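Local coordinates for oxidized polyvinyl alcohol hydrolase (PDB 3WLA), which hydrolyses beta-diketones such as 4,6-nonanedione and cleaves oxidized polyvinyl alcohol in the second step of polyvinyl alcohol degradation, at residues Trp10-Gly15 against Val145-Lys150; Thr24-Asp29 against Val135-Ala140; Gly159-Gly164 against His285-Val290; Ser227-Met232 against Ser272-Val277; Ser264-Ser269 against Ile328-Asp333. One frame throughout, in Å; residues are numbered along the deposited sequence.

How the contacts relate
From the N terminus, contact 1 joins the leading loop to the loop after helix 133-145, and within the chain it closes lies contact 2, which sets edge strand 21-28 of the main sheet on the same helix. The two touch through P13, packed on F26 and P27. Contact 3 opens after both have closed and ties the turn after strand 155-161 to the loop after strand 274-280. Contact 4, near the starts of strands 232-238 and 274-280, falls wholly inside that span. Contact 5 joins helix 257-269 to the tail after edge strand 325-328; its segments alternate with those of contacts 3 and 4, and H276 of contact 4 packs on S265 and probably hydrogen-bonds G329 O.

Contact 1: Trp10-Gly15 against Val145-Lys150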
# COMPACT_ATOMS: atom_id res chain seq x y z
N TRP A 10 12.39 12.85 13.61
CA TRP A 10 11.62 12.10 14.58
C TRP A 10 10.95 12.89 15.70
O TRP A 10 11.59 13.70 16.35
CB TRP A 10 12.51 11.01 15.16
CG TRP A 10 13.40 10.45 14.10
CD1 TRP A 10 14.72 10.78 13.86
CD2 TRP A 10 13.01 9.60 13.00
NE1 TRP A 10 15.16 10.20 12.68
CE2 TRP A 10 14.13 9.47 12.13
CE3 TRP A 10 11.80 8.95 12.66
CZ2 TRP A 10 14.08 8.71 10.95
CZ3 TRP A 10 11.76 8.19 11.47
CH2 TRP A 10 12.89 8.08 10.63
N ALA A 11 9.65 12.66 15.90
CA ALA A 11 8.90 13.35 16.94
C ALA A 11 7.57 12.65 17.23
O ALA A 11 7.03 11.94 16.37
CB ALA A 11 8.63 14.81 16.52
N CYS A 12 7.06 12.84 18.44
CA CYS A 12 5.79 12.24 18.83
C CYS A 12 4.80 13.32 19.18
O CYS A 12 5.19 14.44 19.45
CB CYS A 12 5.95 11.27 20.03
SG CYS A 12 6.71 9.65 19.59
N PRO A 13 3.49 13.03 19.09
CA PRO A 13 2.57 14.09 19.46
C PRO A 13 2.58 14.23 20.99
O PRO A 13 2.89 13.25 21.71
CB PRO A 13 1.23 13.59 18.92
CG PRO A 13 1.41 12.10 18.88
CD PRO A 13 2.80 11.98 18.34
N GLU A 14 2.27 15.44 21.46
CA GLU A 14 2.22 15.77 22.88
C GLU A 14 1.45 14.70 23.63
O GLU A 14 0.32 14.39 23.25
CB GLU A 14 1.47 17.09 23.10
CG GLU A 14 1.90 18.27 22.22
CD GLU A 14 3.08 19.04 22.81
OE1 GLU A 14 3.37 18.82 24.02
OE2 GLU A 14 3.70 19.87 22.08
N GLY A 15 2.05 14.15 24.68
CA GLY A 15 1.34 13.17 25.49
C GLY A 15 1.41 11.73 25.05
O GLY A 15 0.88 10.83 25.72
N VAL A 145 7.51 6.44 16.05
CA VAL A 145 8.24 5.25 16.49
C VAL A 145 9.74 5.56 16.45
O VAL A 145 10.52 5.11 17.31
CB VAL A 145 7.92 4.04 15.58
CG1 VAL A 145 8.80 2.86 15.93
CG2 VAL A 145 6.47 3.63 15.76
N GLY A 146 10.13 6.34 15.44
CA GLY A 146 11.51 6.73 15.24
C GLY A 146 12.14 7.51 16.42
O GLY A 146 13.33 7.83 16.37
N THR A 147 11.37 7.84 17.45
CA THR A 147 11.95 8.56 18.59
C THR A 147 12.42 7.57 19.65
O THR A 147 13.19 7.92 20.52
CB THR A 147 10.96 9.55 19.28
OG1 THR A 147 9.86 8.81 19.82
CG2 THR A 147 10.47 10.61 18.31
N LYS A 148 11.94 6.33 19.58
CA LYS A 148 12.34 5.35 20.56
C LYS A 148 13.26 4.26 19.98
O LYS A 148 14.06 3.68 20.70
CB LYS A 148 11.10 4.76 21.24
CG LYS A 148 11.42 3.67 22.21
CD LYS A 148 10.27 3.36 23.18
CE LYS A 148 10.67 2.15 24.08
NZ LYS A 148 9.54 1.58 24.90
N TRP A 149 13.15 3.98 18.67
CA TRP A 149 14.05 3.01 18.02
C TRP A 149 14.75 3.74 16.88
O TRP A 149 14.19 4.66 16.31
CB TRP A 149 13.30 1.80 17.46
CG TRP A 149 12.75 0.89 18.52
CD1 TRP A 149 13.34 -0.24 19.02
CD2 TRP A 149 11.50 1.02 19.19
NE1 TRP A 149 12.51 -0.83 19.97
CE2 TRP A 149 11.37 -0.07 20.08
CE3 TRP A 149 10.45 1.95 19.11
CZ2 TRP A 149 10.25 -0.24 20.88
CZ3 TRP A 149 9.34 1.77 19.91
CH2 TRP A 149 9.25 0.69 20.78
N LYS A 150 15.98 3.36 16.54
CA LYS A 150 16.67 4.05 15.45
C LYS A 150 16.21 3.51 14.09
O LYS A 150 16.44 2.35 13.77
CB LYS A 150 18.18 3.90 15.59
CG LYS A 150 18.74 4.70 16.80
CD LYS A 150 20.24 4.98 16.68
CE LYS A 150 20.56 6.43 17.09
NZ LYS A 150 20.06 7.49 16.12
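The backbones of W10 and T147 approach to 5.4 Å between CA atoms where two irregular loops pass each other at the surface. W10 lays its indole obliquely against G146, with CE3 3.4 Å from G146 CA, while W10 CB and CG rest beside the carbonyl oxygen of G146. A side chain on G146 would run straight into the six-membered ring, so the close fit depends on the bare CA. Next to it, the methyl of T147 fills the angle of the W10-A11 peptide, CG2 lying 3.3 Å from A11 N and 3.8 Å from W10 CB. In this alpha/beta-hydrolase the loop follows helix 133-145, and the N-terminal segment is tied covalently to that helix by the C12-C144 disulfide, with backbone bonding between A11 and R143 next to it. The T147 hydroxyl sits between its own backbone N and carbonyl carbon (chi1 62°), which turns it back to bond C144 O and leaves CG2 to face A11. The same oxygen lies alongside the disulfide sulfur, T147 OG1 being 3.3 Å from C12 SG. Behind the contact V145 O takes two backbone donors, K148 N at 2.9 Å and W149 N at 3.2 Å, as the chain turns away from the helix.

Contact 2: Thr24-Asp29 against Val135-Ala140; sequences TDFPSD and VRFLEA
R136 and D29 form the salt bridge that closes the outer end of this contact, with R136 NE 2.8 Å from D29 OD2 and an almost straight N-H...O angle of 170°. The oxygen lies in the guanidinium plane and is met on the syn side, tilted somewhat out of the carboxylate plane. A bend late in the arginine chain presents NE, not a terminal nitrogen, to D29, and leaves NH1 for D130 and NH2 for D133. D133 also comes close to D29, so the guanidinium probably offsets the mutual repulsion of these two. A leucine in place of R136 would probably leave D29 and D133 close together with no positive charge between them, and D130 without its partner.

Inward from the charges, the S28 hydroxyl rests against F137, OG 3.6 Å from F137 CA and 3.8 Å from F137 CB. Deeper still, F26 points its ring into the interface, CG anti to the backbone N (chi1 180°), so that CD2 comes 3.5 Å from F137 CE1 at the rim of the F137 ring. The two rings meet obliquely, centroids 5.7 Å apart, and F26 CZ reaches A140 CB at 4.0 Å. D25 and F26 face R33 as a G1 beta bulge. Strand 24-28 runs at 122° to helix 135-140, and their axes approach to 9.2 Å. Helix 133-145 thus packs on edge strand 21-28 and, through F137, on strand 31-38 of the central alpha/beta-hydrolase sheet, while V135 and L138 lean on helix 163-174.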
# COMPACT_ATOMS: atom_id res chain seq x y z
N THR A 24 -2.36 2.49 21.42
CA THR A 24 -3.70 3.06 21.22
C THR A 24 -3.69 4.54 21.59
O THR A 24 -2.75 5.06 22.19
CB THR A 24 -4.78 2.32 22.05
OG1 THR A 24 -4.40 2.29 23.45
CG2 THR A 24 -4.93 0.87 21.52
N ASP A 25 -4.71 5.26 21.15
CA ASP A 25 -4.81 6.69 21.43
C ASP A 25 -3.75 7.63 20.89
O ASP A 25 -3.40 8.64 21.51
CB ASP A 25 -4.97 6.92 22.95
CG ASP A 25 -6.29 6.39 23.47
OD1 ASP A 25 -7.27 6.36 22.68
OD2 ASP A 25 -6.37 6.00 24.66
N PHE A 26 -3.22 7.30 19.73
CA PHE A 26 -2.25 8.15 19.08
C PHE A 26 -3.09 9.26 18.46
O PHE A 26 -4.00 8.99 17.67
CB PHE A 26 -1.55 7.39 17.98
CG PHE A 26 -0.54 8.19 17.26
CD1 PHE A 26 0.77 8.25 17.73
CD2 PHE A 26 -0.89 8.88 16.10
CE1 PHE A 26 1.74 8.98 17.05
CE2 PHE A 26 0.06 9.62 15.40
CZ PHE A 26 1.39 9.67 15.88
N PRO A 27 -2.82 10.53 18.79
CA PRO A 27 -3.62 11.60 18.21
C PRO A 27 -3.23 11.97 16.81
O PRO A 27 -2.07 12.27 16.53
CB PRO A 27 -3.42 12.75 19.20
CG PRO A 27 -2.06 12.52 19.75
CD PRO A 27 -2.06 11.02 19.97
N SER A 28 -4.22 12.00 15.92
CA SER A 28 -3.90 12.35 14.54
C SER A 28 -5.12 12.92 13.83
O SER A 28 -6.12 12.24 13.67
CB SER A 28 -3.33 11.09 13.82
OG SER A 28 -2.75 11.43 12.56
N ASP A 29 -5.01 14.18 13.42
CA ASP A 29 -6.11 14.88 12.77
C ASP A 29 -7.36 14.80 13.64
O ASP A 29 -8.47 14.75 13.14
CB ASP A 29 -6.41 14.30 11.36
CG ASP A 29 -5.53 14.92 10.32
OD1 ASP A 29 -5.61 16.15 10.16
OD2 ASP A 29 -4.74 14.22 9.66
N VAL A 135 -3.26 9.05 5.06
CA VAL A 135 -1.91 9.29 4.58
C VAL A 135 -1.08 10.01 5.66
O VAL A 135 0.09 9.71 5.85
CB VAL A 135 -1.89 10.14 3.29
CG1 VAL A 135 -0.44 10.57 2.96
CG2 VAL A 135 -2.45 9.34 2.10
N ARG A 136 -1.71 10.94 6.39
CA ARG A 136 -0.99 11.71 7.41
C ARG A 136 -0.68 10.89 8.64
O ARG A 136 0.39 11.03 9.25
CB ARG A 136 -1.79 12.97 7.78
CG ARG A 136 -1.63 14.09 6.70
CD ARG A 136 -2.45 15.34 7.01
NE ARG A 136 -3.90 15.11 7.10
CZ ARG A 136 -4.75 15.39 6.11
NH1 ARG A 136 -4.31 15.90 4.95
NH2 ARG A 136 -6.05 15.18 6.31
N PHE A 137 -1.62 10.03 9.01
CA PHE A 137 -1.43 9.15 10.14
C PHE A 137 -0.22 8.24 9.93
O PHE A 137 0.68 8.15 10.81
CB PHE A 137 -2.66 8.30 10.37
CG PHE A 137 -2.45 7.20 11.38
CD1 PHE A 137 -1.88 7.50 12.63
CD2 PHE A 137 -2.82 5.87 11.10
CE1 PHE A 137 -1.68 6.51 13.60
CE2 PHE A 137 -2.63 4.86 12.08
CZ PHE A 137 -2.05 5.19 13.33
N LEU A 138 -0.20 7.54 8.78
CA LEU A 138 0.88 6.63 8.50
C LEU A 138 2.22 7.34 8.64
O LEU A 138 3.13 6.80 9.27
CB LEU A 138 0.73 6.02 7.07
CG LEU A 138 -0.58 5.21 6.95
CD1 LEU A 138 -0.83 4.96 5.51
CD2 LEU A 138 -0.61 3.93 7.83
N GLU A 139 2.37 8.55 8.10
CA GLU A 139 3.68 9.21 8.24
C GLU A 139 4.02 9.57 9.71
O GLU A 139 5.15 9.36 10.16
CB GLU A 139 3.74 10.47 7.39
CG GLU A 139 5.07 11.23 7.53
CD GLU A 139 5.09 12.52 6.76
OE1 GLU A 139 4.39 12.64 5.72
OE2 GLU A 139 5.84 13.42 7.20
N ALA A 140 3.04 10.15 10.41
CA ALA A 140 3.18 10.58 11.79
C ALA A 140 3.52 9.40 12.68
O ALA A 140 4.37 9.51 13.60
CB ALA A 140 1.90 11.23 12.24

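Contact 3: Gly159-Gly164 against His285-Val290; sequences GGISAG and HMWPQV. With SO4 (sulfate ion), chain D.
I161 and W287 make the buried, close-packed half of this contact. I161 CB lies 3.7 Å from W287 CE3, its CG2 branch comes in at the edge of the indole, and CD1 reaches 3.4 Å from the carbonyl O of M286. The W287 ring is further fixed by P288, whose CD lies over one face, and by N296, which bonds NE1.

S162, also buried, faces a bound sulfate. It sits with phi 57° and psi -122° in the sharp turn between strand 155-161 and helix 163-174, the nucleophile elbow of alpha/beta-hydrolases. A CB on G160 would clash with the carbonyl O of G164, so the tight GxSxG turn rests on small residues. S162 OG stands anti to its own N (chi1 -167°), which holds it toward H285; H285 NE2 donates to S162 OG at 2.8 Å, the oxygen lying near the imidazole plane, while ND1 bonds D243. This is the geometry of a Ser-His-Asp triad, consistent with the charge-relay role inferred for S162. A leucine in place of H285 would probably leave D243 without its mate and S162 OG without the imidazole that orients it.

The sulfate, probably from the crystallisation liquor, takes a hydrogen bond from S162 OG to its O1 at 2.6 Å and is also held by the backbone N of T56 and V57. The more open side belongs to H285, partly exposed, and to M286, exposed, with its CB directed away from 159-164.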
# COMPACT_ATOMS: atom_id res chain seq x y z
N GLY A 159 3.25 -1.09 2.54
CA GLY A 159 2.65 -2.06 1.65
C GLY A 159 1.36 -2.57 2.23
O GLY A 159 1.00 -2.25 3.38
N GLY A 160 0.66 -3.36 1.42
CA GLY A 160 -0.61 -3.88 1.84
C GLY A 160 -1.28 -4.72 0.81
O GLY A 160 -0.87 -4.74 -0.37
N ILE A 161 -2.33 -5.40 1.26
CA ILE A 161 -3.14 -6.27 0.42
C ILE A 161 -4.52 -5.63 0.21
O ILE A 161 -5.11 -5.07 1.15
CB ILE A 161 -3.24 -7.67 1.09
CG1 ILE A 161 -4.20 -8.56 0.29
CG2 ILE A 161 -3.83 -7.54 2.57
CD1 ILE A 161 -3.85 -8.77 -1.25
N SER A 162 -5.02 -5.64 -1.03
CA SER A 162 -6.37 -5.14 -1.33
C SER A 162 -6.58 -3.66 -0.91
O SER A 162 -5.86 -2.80 -1.39
CB SER A 162 -7.39 -6.10 -0.66
OG SER A 162 -8.73 -5.88 -1.13
N ALA A 163 -7.56 -3.33 -0.05
CA ALA A 163 -7.70 -1.91 0.35
C ALA A 163 -6.34 -1.41 0.91
O ALA A 163 -5.98 -0.25 0.73
CB ALA A 163 -8.83 -1.76 1.43
N GLY A 164 -5.57 -2.28 1.55
CA GLY A 164 -4.28 -1.86 2.05
C GLY A 164 -3.28 -1.57 0.91
O GLY A 164 -2.39 -0.77 1.06
N HIS A 285 -6.69 -13.30 -4.77
CA HIS A 285 -6.77 -12.02 -4.05
C HIS A 285 -6.66 -12.24 -2.52
O HIS A 285 -7.69 -12.43 -1.86
CB HIS A 285 -8.10 -11.33 -4.38
CG HIS A 285 -8.16 -9.90 -3.97
ND1 HIS A 285 -7.34 -8.93 -4.51
CD2 HIS A 285 -8.88 -9.27 -2.99
CE1 HIS A 285 -7.54 -7.78 -3.89
NE2 HIS A 285 -8.47 -7.96 -2.96
N MET A 286 -5.44 -12.20 -2.00
CA MET A 286 -5.17 -12.38 -0.56
C MET A 286 -3.70 -12.23 -0.47
O MET A 286 -3.07 -12.08 -1.49
CB MET A 286 -5.60 -13.78 -0.09
CG MET A 286 -4.92 -14.91 -0.84
SD MET A 286 -5.58 -16.59 -0.40
CE MET A 286 -7.16 -16.40 -1.05
N TRP A 287 -3.13 -12.26 0.72
CA TRP A 287 -1.68 -12.13 0.81
C TRP A 287 -1.01 -13.24 0.02
O TRP A 287 -1.52 -14.35 -0.01
CB TRP A 287 -1.24 -12.23 2.28
CG TRP A 287 0.10 -11.62 2.48
CD1 TRP A 287 1.30 -12.27 2.36
CD2 TRP A 287 0.41 -10.22 2.68
NE1 TRP A 287 2.33 -11.34 2.46
CE2 TRP A 287 1.80 -10.09 2.66
CE3 TRP A 287 -0.37 -9.06 2.87
CZ2 TRP A 287 2.44 -8.86 2.83
CZ3 TRP A 287 0.27 -7.83 3.05
CH2 TRP A 287 1.67 -7.74 3.04
N PRO A 288 0.14 -12.96 -0.63
CA PRO A 288 0.90 -13.98 -1.43
C PRO A 288 0.98 -15.27 -0.61
O PRO A 288 1.53 -15.27 0.51
CB PRO A 288 2.26 -13.32 -1.59
CG PRO A 288 1.84 -11.94 -1.92
CD PRO A 288 0.61 -11.61 -0.98
N GLN A 289 0.45 -16.37 -1.18
CA GLN A 289 0.38 -17.64 -0.46
C GLN A 289 1.50 -18.65 -0.71
O GLN A 289 1.71 -19.54 0.11
CB GLN A 289 -0.98 -18.32 -0.78
CG GLN A 289 -2.16 -17.47 -0.39
CD GLN A 289 -2.44 -17.57 1.11
OE1 GLN A 289 -2.60 -18.66 1.63
NE2 GLN A 289 -2.53 -16.44 1.78
N VAL A 290 2.18 -18.57 -1.84
CA VAL A 290 3.28 -19.53 -2.18
C VAL A 290 4.60 -19.01 -1.65
O VAL A 290 4.97 -17.87 -1.97
CB VAL A 290 3.42 -19.72 -3.73
CG1 VAL A 290 4.55 -20.84 -4.11
CG2 VAL A 290 2.09 -20.00 -4.35
S SO4 D . -9.88 -8.09 1.50
O1 SO4 D . -9.79 -6.66 1.15
O2 SO4 D . -9.57 -8.26 2.95
O3 SO4 D . -11.23 -8.55 1.31
O4 SO4 D . -8.98 -8.92 0.69

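Contact 4: Ser227-Met232 against Ser272-Val277; sequences SKLDPM and SNVVHV
N273 reaches across to L229 and P231 near the N-terminal ends of strands 232-238 and 274-280, parallel neighbours in the alpha/beta-hydrolase sheet. Helix 257-269 lies on the chain between them, in a beta-alpha-beta crossover. From CB the chain turns so that CG stands between the backbone N and the carbonyl carbon (chi1 67°), which swings the amide back over the L229-P231 loop. N273 CG itself comes 3.2 Å from L229 O, and beyond it the two ends of the amide divide their work. ND2 gives a short bond of 2.6 Å to L229 O, the oxygen lying in the amide plane and the N-H...O angle being 156°. The same nitrogen lies 3.5 Å from P231 CG, against the proline ring. OD1 accepts from a water at 2.6 Å, and that water in turn accepts from L229 N at 3.0 Å, so the main chain of L229 is held at both N and O, once directly and once through solvent.

Further along, packing and backbone bonds follow. M232 and V274 lie side by side, pointing the same way; a bend at the end of the methionine (chi3 -60°) brings CE to 4.0 Å from V274 CG2. L229 packs its CD1 on the same valine branch. V275 N donates to M232 O at 2.8 Å, and that oxygen is also approached by V274 CA at 3.3 Å.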
# COMPACT_ATOMS: atom_id res chain seq x y z
N SER A 227 3.20 14.77 -12.23
CA SER A 227 4.06 14.55 -13.38
C SER A 227 5.45 14.19 -12.82
O SER A 227 6.34 13.76 -13.55
CB SER A 227 4.13 15.83 -14.23
OG SER A 227 4.34 16.94 -13.38
N LYS A 228 5.62 14.37 -11.52
CA LYS A 228 6.86 14.01 -10.89
C LYS A 228 6.69 13.59 -9.42
O LYS A 228 5.75 14.02 -8.72
CB LYS A 228 7.82 15.19 -10.96
CG LYS A 228 7.27 16.37 -10.28
CD LYS A 228 7.97 17.61 -10.78
CE LYS A 228 7.08 18.84 -10.51
NZ LYS A 228 5.77 18.86 -11.30
N LEU A 229 7.60 12.74 -8.96
CA LEU A 229 7.58 12.29 -7.56
C LEU A 229 9.02 12.22 -7.05
O LEU A 229 9.97 12.19 -7.84
CB LEU A 229 6.97 10.88 -7.44
CG LEU A 229 5.56 10.62 -7.98
CD1 LEU A 229 5.39 9.09 -8.04
CD2 LEU A 229 4.48 11.31 -7.11
N ASP A 230 9.15 12.18 -5.73
CA ASP A 230 10.43 12.03 -5.06
C ASP A 230 10.89 10.59 -5.42
O ASP A 230 10.03 9.75 -5.73
CB ASP A 230 10.20 12.14 -3.57
CG ASP A 230 11.36 12.79 -2.84
OD1 ASP A 230 11.67 13.95 -3.21
OD2 ASP A 230 11.95 12.16 -1.91
N PRO A 231 12.21 10.27 -5.36
CA PRO A 231 12.76 8.94 -5.70
C PRO A 231 12.20 7.81 -4.83
O PRO A 231 12.12 7.94 -3.58
CB PRO A 231 14.27 9.13 -5.48
CG PRO A 231 14.45 10.53 -5.75
CD PRO A 231 13.31 11.16 -4.97
N MET A 232 11.83 6.72 -5.49
CA MET A 232 11.25 5.54 -4.81
C MET A 232 11.41 4.28 -5.60
O MET A 232 11.73 4.32 -6.81
CB MET A 232 9.72 5.70 -4.61
CG MET A 232 9.22 6.73 -3.62
SD MET A 232 7.41 6.77 -3.49
CE MET A 232 6.82 7.18 -5.20
N SER A 272 10.48 8.71 -14.29
CA SER A 272 11.89 8.39 -14.38
C SER A 272 12.68 8.15 -13.12
O SER A 272 13.52 7.27 -13.13
CB SER A 272 12.65 9.42 -15.24
OG SER A 272 12.19 10.75 -15.05
N ASN A 273 12.43 8.90 -12.05
CA ASN A 273 13.23 8.69 -10.84
C ASN A 273 12.64 7.63 -9.90
O ASN A 273 13.13 7.45 -8.78
CB ASN A 273 13.48 10.01 -10.10
CG ASN A 273 12.23 10.61 -9.52
OD1 ASN A 273 11.12 10.41 -10.06
ND2 ASN A 273 12.38 11.37 -8.42
N VAL A 274 11.60 6.93 -10.38
CA VAL A 274 10.98 5.83 -9.61
C VAL A 274 11.24 4.46 -10.29
O VAL A 274 11.01 4.28 -11.48
CB VAL A 274 9.45 6.03 -9.45
CG1 VAL A 274 8.82 4.74 -8.87
CG2 VAL A 274 9.14 7.18 -8.51
N VAL A 275 11.77 3.51 -9.54
CA VAL A 275 11.97 2.18 -10.06
C VAL A 275 10.65 1.42 -9.76
O VAL A 275 10.12 1.47 -8.61
CB VAL A 275 13.16 1.48 -9.36
CG1 VAL A 275 13.16 -0.01 -9.62
CG2 VAL A 275 14.45 2.07 -9.86
N HIS A 276 10.08 0.78 -10.78
CA HIS A 276 8.85 -0.01 -10.62
C HIS A 276 9.16 -1.44 -10.97
O HIS A 276 9.87 -1.70 -11.95
CB HIS A 276 7.70 0.52 -11.52
CG HIS A 276 6.42 -0.24 -11.32
ND1 HIS A 276 6.09 -1.34 -12.08
CD2 HIS A 276 5.50 -0.17 -10.32
CE1 HIS A 276 5.02 -1.93 -11.54
NE2 HIS A 276 4.65 -1.24 -10.47
N VAL A 277 8.67 -2.37 -10.15
CA VAL A 277 8.86 -3.78 -10.37
C VAL A 277 7.44 -4.39 -10.45
O VAL A 277 6.59 -4.18 -9.56
CB VAL A 277 9.66 -4.46 -9.23
CG1 VAL A 277 9.77 -5.99 -9.47
CG2 VAL A 277 11.07 -3.89 -9.16
O HOH W 1 9.82 12.52 -10.94

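Contact 5: Ser264-Ser269 against Ile328-Asp333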
# COMPACT_ATOMS: atom_id res chain seq x y z
N SER A 264 -1.56 1.03 -12.47
CA SER A 264 -0.57 1.51 -11.55
C SER A 264 0.82 1.25 -12.10
O SER A 264 1.67 2.14 -12.03
CB SER A 264 -0.72 0.85 -10.14
OG SER A 264 -0.38 -0.53 -10.18
N SER A 265 1.07 0.06 -12.68
CA SER A 265 2.41 -0.21 -13.18
C SER A 265 2.80 0.79 -14.29
O SER A 265 3.96 1.21 -14.38
CB SER A 265 2.58 -1.66 -13.68
OG SER A 265 2.01 -1.89 -14.97
N ASN A 266 1.84 1.17 -15.12
CA ASN A 266 2.08 2.09 -16.22
C ASN A 266 2.53 3.47 -15.71
O ASN A 266 3.52 4.05 -16.21
CB ASN A 266 0.80 2.27 -17.04
CG ASN A 266 0.48 1.05 -17.91
OD1 ASN A 266 1.27 0.11 -18.07
ND2 ASN A 266 -0.70 1.10 -18.53
N TYR A 267 1.80 3.98 -14.74
CA TYR A 267 2.11 5.27 -14.15
C TYR A 267 3.49 5.34 -13.48
O TYR A 267 4.31 6.22 -13.80
CB TYR A 267 1.05 5.64 -13.11
CG TYR A 267 1.43 6.89 -12.38
CD1 TYR A 267 1.18 8.15 -12.94
CD2 TYR A 267 2.13 6.83 -11.17
CE1 TYR A 267 1.63 9.34 -12.31
CE2 TYR A 267 2.59 8.01 -10.52
CZ TYR A 267 2.34 9.26 -11.10
OH TYR A 267 2.78 10.40 -10.46
N PHE A 268 3.76 4.43 -12.53
CA PHE A 268 5.04 4.42 -11.84
C PHE A 268 6.23 4.13 -12.79
O PHE A 268 7.36 4.61 -12.60
CB PHE A 268 5.02 3.37 -10.73
CG PHE A 268 4.16 3.75 -9.57
CD1 PHE A 268 4.44 4.91 -8.84
CD2 PHE A 268 3.11 2.93 -9.17
CE1 PHE A 268 3.70 5.24 -7.72
CE2 PHE A 268 2.35 3.26 -8.03
CZ PHE A 268 2.65 4.42 -7.30
N SER A 269 5.97 3.32 -13.82
CA SER A 269 7.02 3.03 -14.76
C SER A 269 7.32 4.27 -15.62
O SER A 269 8.36 4.34 -16.27
CB SER A 269 6.61 1.88 -15.69
OG SER A 269 6.66 0.63 -15.02
N ILE A 328 11.27 -5.46 -14.44
CA ILE A 328 11.34 -4.04 -14.14
C ILE A 328 10.38 -3.41 -15.14
O ILE A 328 10.23 -3.92 -16.25
CB ILE A 328 12.77 -3.46 -14.33
CG1 ILE A 328 13.67 -3.97 -13.19
CG2 ILE A 328 12.72 -1.94 -14.27
CD1 ILE A 328 15.18 -3.68 -13.35
N GLY A 329 9.70 -2.34 -14.74
CA GLY A 329 8.78 -1.70 -15.66
C GLY A 329 7.29 -2.05 -15.53
O GLY A 329 6.86 -2.56 -14.47
N ARG A 330 6.50 -1.81 -16.59
CA ARG A 330 5.06 -2.10 -16.54
C ARG A 330 4.74 -3.56 -16.80
O ARG A 330 5.56 -4.33 -17.30
CB ARG A 330 4.32 -1.24 -17.57
CG ARG A 330 4.71 -1.56 -19.03
CD ARG A 330 3.94 -0.73 -20.07
NE ARG A 330 2.56 -1.17 -20.24
CZ ARG A 330 2.17 -2.22 -20.97
NH1 ARG A 330 3.07 -2.95 -21.62
NH2 ARG A 330 0.86 -2.52 -21.05
N PHE A 331 3.54 -3.98 -16.41
CA PHE A 331 3.18 -5.36 -16.69
C PHE A 331 3.02 -5.57 -18.23
O PHE A 331 2.47 -4.72 -18.92
CB PHE A 331 1.84 -5.73 -16.02
CG PHE A 331 1.96 -5.98 -14.54
CD1 PHE A 331 2.48 -7.15 -14.06
CD2 PHE A 331 1.55 -5.01 -13.62
CE1 PHE A 331 2.59 -7.38 -12.67
CE2 PHE A 331 1.65 -5.20 -12.24
CZ PHE A 331 2.17 -6.40 -11.75
N THR A 332 3.51 -6.70 -18.73
CA THR A 332 3.36 -7.03 -20.15
C THR A 332 2.53 -8.31 -20.21
O THR A 332 2.06 -8.70 -21.30
CB THR A 332 4.71 -7.26 -20.84
OG1 THR A 332 5.39 -8.36 -20.22
CG2 THR A 332 5.58 -6.01 -20.71
N ASP A 333 2.27 -8.91 -19.04
CA ASP A 333 1.47 -10.14 -19.01
C ASP A 333 -0.03 -10.04 -18.69
O ASP A 333 -0.70 -11.08 -18.56
CB ASP A 333 2.12 -11.15 -18.08
CG ASP A 333 1.90 -10.80 -16.57
OD1 ASP A 333 1.36 -9.71 -16.28
OD2 ASP A 333 2.30 -11.63 -15.73
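Two side-chain hydrogen bonds join S265 and N266, on one flank of helix 257-269, to R330 and F331. F331 N gives a nearly straight bond to S265 OG, 3.0 Å long with an N-H...O angle of 167°. The R330 chain bends at chi3 (-75°), bringing NE to N266 OD1 at 2.8 Å; this bond is more bent, at 145°, and the donor stands above the carbonyl plane of the amide. Q262, one helical turn earlier, supports both helix side chains, its O bonding S265 OG and its NE2 bonding N266 OD1, while R330 NH2 goes to P212 O. G329 O probably accepts from H276 ND1.

In the alpha/beta-hydrolase fold this brings the tail beyond edge strand 325-328 onto a helix that packs on the sheet. S265 has been assigned to a charge relay by similarity, but here its hydroxyl is occupied by Q262 and F331. The centre of this contact is about 18 Å from that of contact 3, which holds S162 and H285.

Van der Waals packing fills the rest. The F331 ring lies beside S265, with CD2 3.5 Å from S265 CB, and also packs on T236, A278 and S280. G329 adopts a backbone turn that a side chain would jam.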